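Long-range contact in putative solute-binding component of ABC transporter (PDB 4YS6), which binds beta-D-glucose and probably serves as the solute-binding component of a carbohydrate ABC transporter: residues Asn141-Lys153 / Phe181-Tyr193. Residues are numbered along the deposited sequence; the frame is centred on the assembly and turned at random. Where two conformers were deposited one is given.
Sequences NYMVGTKQGEYIK and FFYGGAMDVLKPY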
loop_
_atom_site.group_PDB
_atom_site.type_symbol
_atom_site.label_atom_id
_atom_site.label_comp_id
_atom_site.label_asym_id
_atom_site.label_seq_id
_atom_site.Cartn_x
_atom_site.Cartn_y
_atom_site.Cartn_z
ATOM N N ASN A 141 -2.698 8.374 -0.850
ATOM C CA ASN A 141 -2.698 7.427 0.247
ATOM C C ASN A 141 -3.561 7.869 1.434
ATOM O O ASN A 141 -4.217 7.038 2.059
ATOM C CB ASN A 141 -1.271 7.180 0.698
ATOM C CG ASN A 141 -0.421 6.647 -0.419
ATOM O OD1 ASN A 141 -0.714 5.587 -0.950
ATOM N ND2 ASN A 141 0.568 7.418 -0.845
ATOM N N TYR A 142 -3.617 9.171 1.698
ATOM C CA TYR A 142 -4.496 9.659 2.756
ATOM C C TYR A 142 -5.953 9.339 2.399
ATOM O O TYR A 142 -6.726 8.896 3.250
ATOM C CB TYR A 142 -4.293 11.152 2.968
ATOM C CG TYR A 142 -5.145 11.699 4.063
ATOM C CD1 TYR A 142 -4.746 11.602 5.385
ATOM C CD2 TYR A 142 -6.359 12.300 3.779
ATOM C CE1 TYR A 142 -5.540 12.102 6.402
ATOM C CE2 TYR A 142 -7.147 12.801 4.782
ATOM C CZ TYR A 142 -6.735 12.695 6.083
ATOM O OH TYR A 142 -7.554 13.204 7.061
HETATM N N MSE A 143 -6.313 9.511 1.137
HETATM C CA MSE A 143 -7.691 9.255 0.696
HETATM C C MSE A 143 -8.025 7.764 0.800
HETATM O O MSE A 143 -9.170 7.390 1.127
HETATM C CB MSE A 143 -7.922 9.773 -0.734
HETATM C CG MSE A 143 -9.265 9.437 -1.243
HETATM SE SE MSE A 143 -9.405 10.085 -3.109
HETATM C CE MSE A 143 -9.079 11.987 -2.764
ATOM N N VAL A 144 -7.045 6.893 0.542
ATOM C CA VAL A 144 -7.255 5.470 0.727
ATOM C C VAL A 144 -7.699 5.217 2.165
ATOM O O VAL A 144 -8.663 4.509 2.422
ATOM C CB VAL A 144 -5.977 4.629 0.434
ATOM C CG1 VAL A 144 -6.143 3.182 0.900
ATOM C CG2 VAL A 144 -5.596 4.672 -1.048
ATOM N N GLY A 145 -6.954 5.776 3.114
ATOM C CA GLY A 145 -7.295 5.637 4.517
ATOM C C GLY A 145 -8.670 6.203 4.830
ATOM O O GLY A 145 -9.448 5.575 5.516
ATOM N N THR A 146 -8.953 7.411 4.338
ATOM C CA THR A 146 -10.275 8.001 4.519
ATOM C C THR A 146 -11.373 7.041 4.066
ATOM O O THR A 146 -12.372 6.824 4.772
ATOM C CB THR A 146 -10.425 9.322 3.736
ATOM O OG1 THR A 146 -9.376 10.233 4.090
ATOM C CG2 THR A 146 -11.755 9.969 4.036
ATOM N N LYS A 147 -11.196 6.460 2.884
ATOM C CA LYS A 147 -12.236 5.590 2.320
ATOM C C LYS A 147 -12.468 4.389 3.221
ATOM O O LYS A 147 -13.614 3.954 3.417
ATOM C CB LYS A 147 -11.874 5.126 0.912
ATOM C CG LYS A 147 -11.977 6.227 -0.135
ATOM C CD LYS A 147 -11.709 5.662 -1.535
ATOM C CE LYS A 147 -11.751 6.704 -2.616
ATOM N NZ LYS A 147 -13.103 7.279 -2.740
ATOM N N GLN A 148 -11.392 3.837 3.767
ATOM C CA GLN A 148 -11.524 2.668 4.648
ATOM C C GLN A 148 -12.239 3.045 5.945
ATOM O O GLN A 148 -13.118 2.306 6.421
ATOM C CB GLN A 148 -10.163 2.056 4.976
ATOM C CG GLN A 148 -9.454 1.505 3.738
ATOM C CD GLN A 148 -7.992 1.204 3.975
ATOM O OE1 GLN A 148 -7.339 1.812 4.826
ATOM N NE2 GLN A 148 -7.466 0.279 3.204
ATOM N N GLY A 149 -11.880 4.195 6.502
ATOM C CA GLY A 149 -12.550 4.705 7.687
ATOM C C GLY A 149 -14.011 5.019 7.462
ATOM O O GLY A 149 -14.861 4.665 8.290
ATOM N N GLU A 150 -14.319 5.682 6.346
ATOM C CA GLU A 150 -15.698 6.057 6.057
ATOM C C GLU A 150 -16.547 4.826 5.808
ATOM O O GLU A 150 -17.753 4.830 6.091
ATOM C CB GLU A 150 -15.755 6.989 4.851
ATOM C CG GLU A 150 -15.260 8.387 5.179
ATOM C CD GLU A 150 -15.315 9.346 4.011
ATOM O OE1 GLU A 150 -15.360 10.571 4.267
ATOM O OE2 GLU A 150 -15.306 8.889 2.847
ATOM N N TYR A 151 -15.942 3.780 5.260
ATOM C CA TYR A 151 -16.684 2.529 5.022
ATOM C C TYR A 151 -17.148 1.935 6.345
ATOM O O TYR A 151 -18.306 1.575 6.502
ATOM C CB TYR A 151 -15.838 1.507 4.249
ATOM C CG TYR A 151 -16.638 0.278 3.909
ATOM C CD1 TYR A 151 -17.484 0.260 2.811
ATOM C CD2 TYR A 151 -16.584 -0.849 4.712
ATOM C CE1 TYR A 151 -18.230 -0.861 2.501
ATOM C CE2 TYR A 151 -17.336 -1.965 4.415
ATOM C CZ TYR A 151 -18.147 -1.969 3.304
ATOM O OH TYR A 151 -18.912 -3.081 3.029
ATOM N N ILE A 152 -16.236 1.842 7.306
ATOM C CA ILE A 152 -16.568 1.327 8.625
ATOM C C ILE A 152 -17.573 2.239 9.323
ATOM O O ILE A 152 -18.545 1.764 9.897
ATOM C CB ILE A 152 -15.295 1.172 9.473
ATOM C CG1 ILE A 152 -14.455 0.022 8.898
ATOM C CG2 ILE A 152 -15.639 0.915 10.932
ATOM C CD1 ILE A 152 -13.117 -0.185 9.526
ATOM N N LYS A 153 -17.344 3.547 9.258
ATOM C CA LYS A 153 -18.269 4.511 9.859
ATOM C C LYS A 153 -19.703 4.365 9.299
ATOM O O LYS A 153 -20.683 4.406 10.049
ATOM C CB LYS A 153 -17.763 5.932 9.632
ATOM C CG LYS A 153 -18.748 7.002 10.073
ATOM C CD LYS A 153 -18.096 8.385 10.038
ATOM C CE LYS A 153 -19.112 9.481 10.285
ATOM N NZ LYS A 153 -18.469 10.830 10.420
ATOM N N PHE A 181 0.142 7.225 6.356
ATOM C CA PHE A 181 -0.960 7.871 5.663
ATOM C C PHE A 181 -2.237 7.037 5.629
ATOM O O PHE A 181 -3.340 7.591 5.787
ATOM C CB PHE A 181 -0.529 8.228 4.244
ATOM C CG PHE A 181 0.282 9.481 4.195
ATOM C CD1 PHE A 181 1.577 9.505 4.677
ATOM C CD2 PHE A 181 -0.274 10.654 3.701
ATOM C CE1 PHE A 181 2.303 10.669 4.669
ATOM C CE2 PHE A 181 0.445 11.815 3.673
ATOM C CZ PHE A 181 1.731 11.834 4.157
ATOM N N PHE A 182 -2.126 5.729 5.407
ATOM C CA PHE A 182 -3.330 4.892 5.430
ATOM C C PHE A 182 -3.951 4.928 6.843
ATOM O O PHE A 182 -5.160 5.051 7.013
ATOM C CB PHE A 182 -3.021 3.441 5.056
ATOM C CG PHE A 182 -2.380 3.255 3.699
ATOM C CD1 PHE A 182 -2.763 4.007 2.600
ATOM C CD2 PHE A 182 -1.391 2.300 3.537
ATOM C CE1 PHE A 182 -2.169 3.814 1.385
ATOM C CE2 PHE A 182 -0.786 2.108 2.323
ATOM C CZ PHE A 182 -1.193 2.851 1.237
ATOM N N TYR A 183 -3.104 4.813 7.865
ATOM C CA TYR A 183 -3.552 4.841 9.263
ATOM C C TYR A 183 -4.135 6.212 9.595
ATOM O O TYR A 183 -5.217 6.307 10.176
ATOM C CB TYR A 183 -2.375 4.489 10.181
ATOM C CG TYR A 183 -2.633 4.627 11.664
ATOM C CD1 TYR A 183 -3.117 3.562 12.403
ATOM C CD2 TYR A 183 -2.367 5.807 12.314
ATOM C CE1 TYR A 183 -3.356 3.694 13.761
ATOM C CE2 TYR A 183 -2.600 5.949 13.655
ATOM C CZ TYR A 183 -3.088 4.887 14.377
ATOM O OH TYR A 183 -3.319 5.055 15.734
ATOM N N GLY A 184 -3.441 7.271 9.196
ATOM C CA GLY A 184 -3.863 8.613 9.515
ATOM C C GLY A 184 -5.201 8.945 8.894
ATOM O O GLY A 184 -6.059 9.553 9.545
ATOM N N GLY A 185 -5.381 8.571 7.629
ATOM C CA GLY A 185 -6.646 8.819 6.949
ATOM C C GLY A 185 -7.809 8.107 7.611
ATOM O O GLY A 185 -8.869 8.708 7.847
ATOM N N ALA A 186 -7.613 6.835 7.946
ATOM C CA ALA A 186 -8.676 6.048 8.557
ATOM C C ALA A 186 -8.974 6.548 9.963
ATOM O O ALA A 186 -10.140 6.644 10.367
ATOM C CB ALA A 186 -8.296 4.578 8.578
HETATM N N MSE A 187 -7.923 6.858 10.706
HETATM C CA MSE A 187 -8.075 7.338 12.078
HETATM C C MSE A 187 -8.690 8.721 12.154
HETATM O O MSE A 187 -9.368 9.034 13.126
HETATM C CB MSE A 187 -6.730 7.379 12.800
HETATM C CG MSE A 187 -6.198 6.053 13.151
HETATM SE SE MSE A 187 -7.319 5.261 14.547
HETATM C CE MSE A 187 -8.050 4.038 13.446
ATOM N N ASP A 188 -8.441 9.558 11.153
ATOM C CA ASP A 188 -9.041 10.887 11.129
ATOM C C ASP A 188 -10.576 10.751 11.085
ATOM O O ASP A 188 -11.289 11.582 11.628
ATOM C CB ASP A 188 -8.525 11.704 9.950
ATOM C CG ASP A 188 -7.190 12.393 10.249
ATOM O OD1 ASP A 188 -6.760 12.410 11.426
ATOM O OD2 ASP A 188 -6.573 12.927 9.302
ATOM N N VAL A 189 -11.068 9.685 10.460
ATOM C CA VAL A 189 -12.500 9.379 10.448
ATOM C C VAL A 189 -12.970 8.708 11.736
ATOM O O VAL A 189 -14.003 9.092 12.301
ATOM C CB VAL A 189 -12.854 8.466 9.240
ATOM C CG1 VAL A 189 -14.330 8.103 9.232
ATOM C CG2 VAL A 189 -12.487 9.146 7.925
ATOM N N LEU A 190 -12.205 7.734 12.228
ATOM C CA LEU A 190 -12.700 6.837 13.265
ATOM C C LEU A 190 -12.289 7.223 14.685
ATOM O O LEU A 190 -12.980 6.862 15.632
ATOM C CB LEU A 190 -12.239 5.413 13.020
ATOM C CG LEU A 190 -12.813 4.767 11.762
ATOM C CD1 LEU A 190 -12.158 3.401 11.574
ATOM C CD2 LEU A 190 -14.278 4.597 11.869
ATOM N N LYS A 191 -11.177 7.936 14.838
ATOM C CA LYS A 191 -10.642 8.151 16.186
ATOM C C LYS A 191 -11.643 8.844 17.105
ATOM O O LYS A 191 -11.721 8.509 18.301
ATOM C CB LYS A 191 -9.338 8.951 16.145
ATOM C CG LYS A 191 -8.574 8.906 17.473
ATOM C CD LYS A 191 -7.813 10.185 17.740
ATOM C CE LYS A 191 -7.192 10.183 19.136
ATOM N NZ LYS A 191 -7.673 11.326 19.960
ATOM N N PRO A 192 -12.418 9.813 16.580
ATOM C CA PRO A 192 -13.421 10.470 17.423
ATOM C C PRO A 192 -14.413 9.500 18.075
ATOM O O PRO A 192 -14.888 9.762 19.171
ATOM C CB PRO A 192 -14.135 11.394 16.441
ATOM C CG PRO A 192 -13.109 11.709 15.428
ATOM C CD PRO A 192 -12.358 10.440 15.240
ATOM N N TYR A 193 -14.716 8.402 17.394
ATOM C CA TYR A 193 -15.639 7.398 17.907
ATOM C C TYR A 193 -14.967 6.433 18.869
ATOM O O TYR A 193 -15.621 5.858 19.715
ATOM C CB TYR A 193 -16.261 6.636 16.746
ATOM C CG TYR A 193 -17.043 7.567 15.888
ATOM C CD1 TYR A 193 -18.319 7.945 16.240
ATOM C CD2 TYR A 193 -16.482 8.102 14.732
ATOM C CE1 TYR A 193 -19.032 8.847 15.455
ATOM C CE2 TYR A 193 -17.175 8.993 13.955
ATOM C CZ TYR A 193 -18.458 9.346 14.313
ATOM O OH TYR A 193 -19.156 10.240 13.533
HETATM O O HOH W 1 -5.831 2.177 7.003
HETATM O O HOH W 2 -15.474 11.160 11.436
#
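G145 and G185 bring two helices into direct backbone contact: their CA atoms lie 4.1 Å apart, and the local axes approach to 6.4 Å at a crossing angle of -39°. Because G145 has no CB, its CA reaches F182 O at 3.3 Å in a CA-H...O contact, while the CB of A186 rests on G145 O; the bare CA of G185 likewise lets Y142 O and T146 N come close. One turn on, G149 repeats the close approach against A186, and V189 enters as a knob among T146, G149, E150 and K153. V189 CG1, anti to the backbone N, presses on G149 C at 3.6 Å. Its CG2 turns instead to T146 O and E150 CG. L190 CD2 lies against G149 O and crosses I152 CG2 at about a right angle. The pair belongs to the lobe of the periplasmic-binding-protein fold whose parallel sheet includes strand 241-244, which Q148, I152 and A186 touch; helices 141-155 and 177-195 pack side by side there. At the cleft end, F182, a residue of the glucose pocket, has its CE1 3.3 Å from N141 OD1, with the amide and ring planes 75° apart; N141 ND2 bonds to Y322 and T138. A water bridges Q148 OE1 and F182 O, the latter bond weak, while Q148 NE2 bonds to G270 O and S245 O. The exposed side is more polar. Y142 (chi1 -179°) is a close-packed knob at this rim, one ring face over G185 CA in a CH-pi contact, 3.9 Å to the centroid, and its OH donates a very short bond to D188 OD2 near the ring plane. The K153 end is looser: NZ gives Y193 OH only a weak 3.2 Å bond and also donates to a water bonded to V189 O.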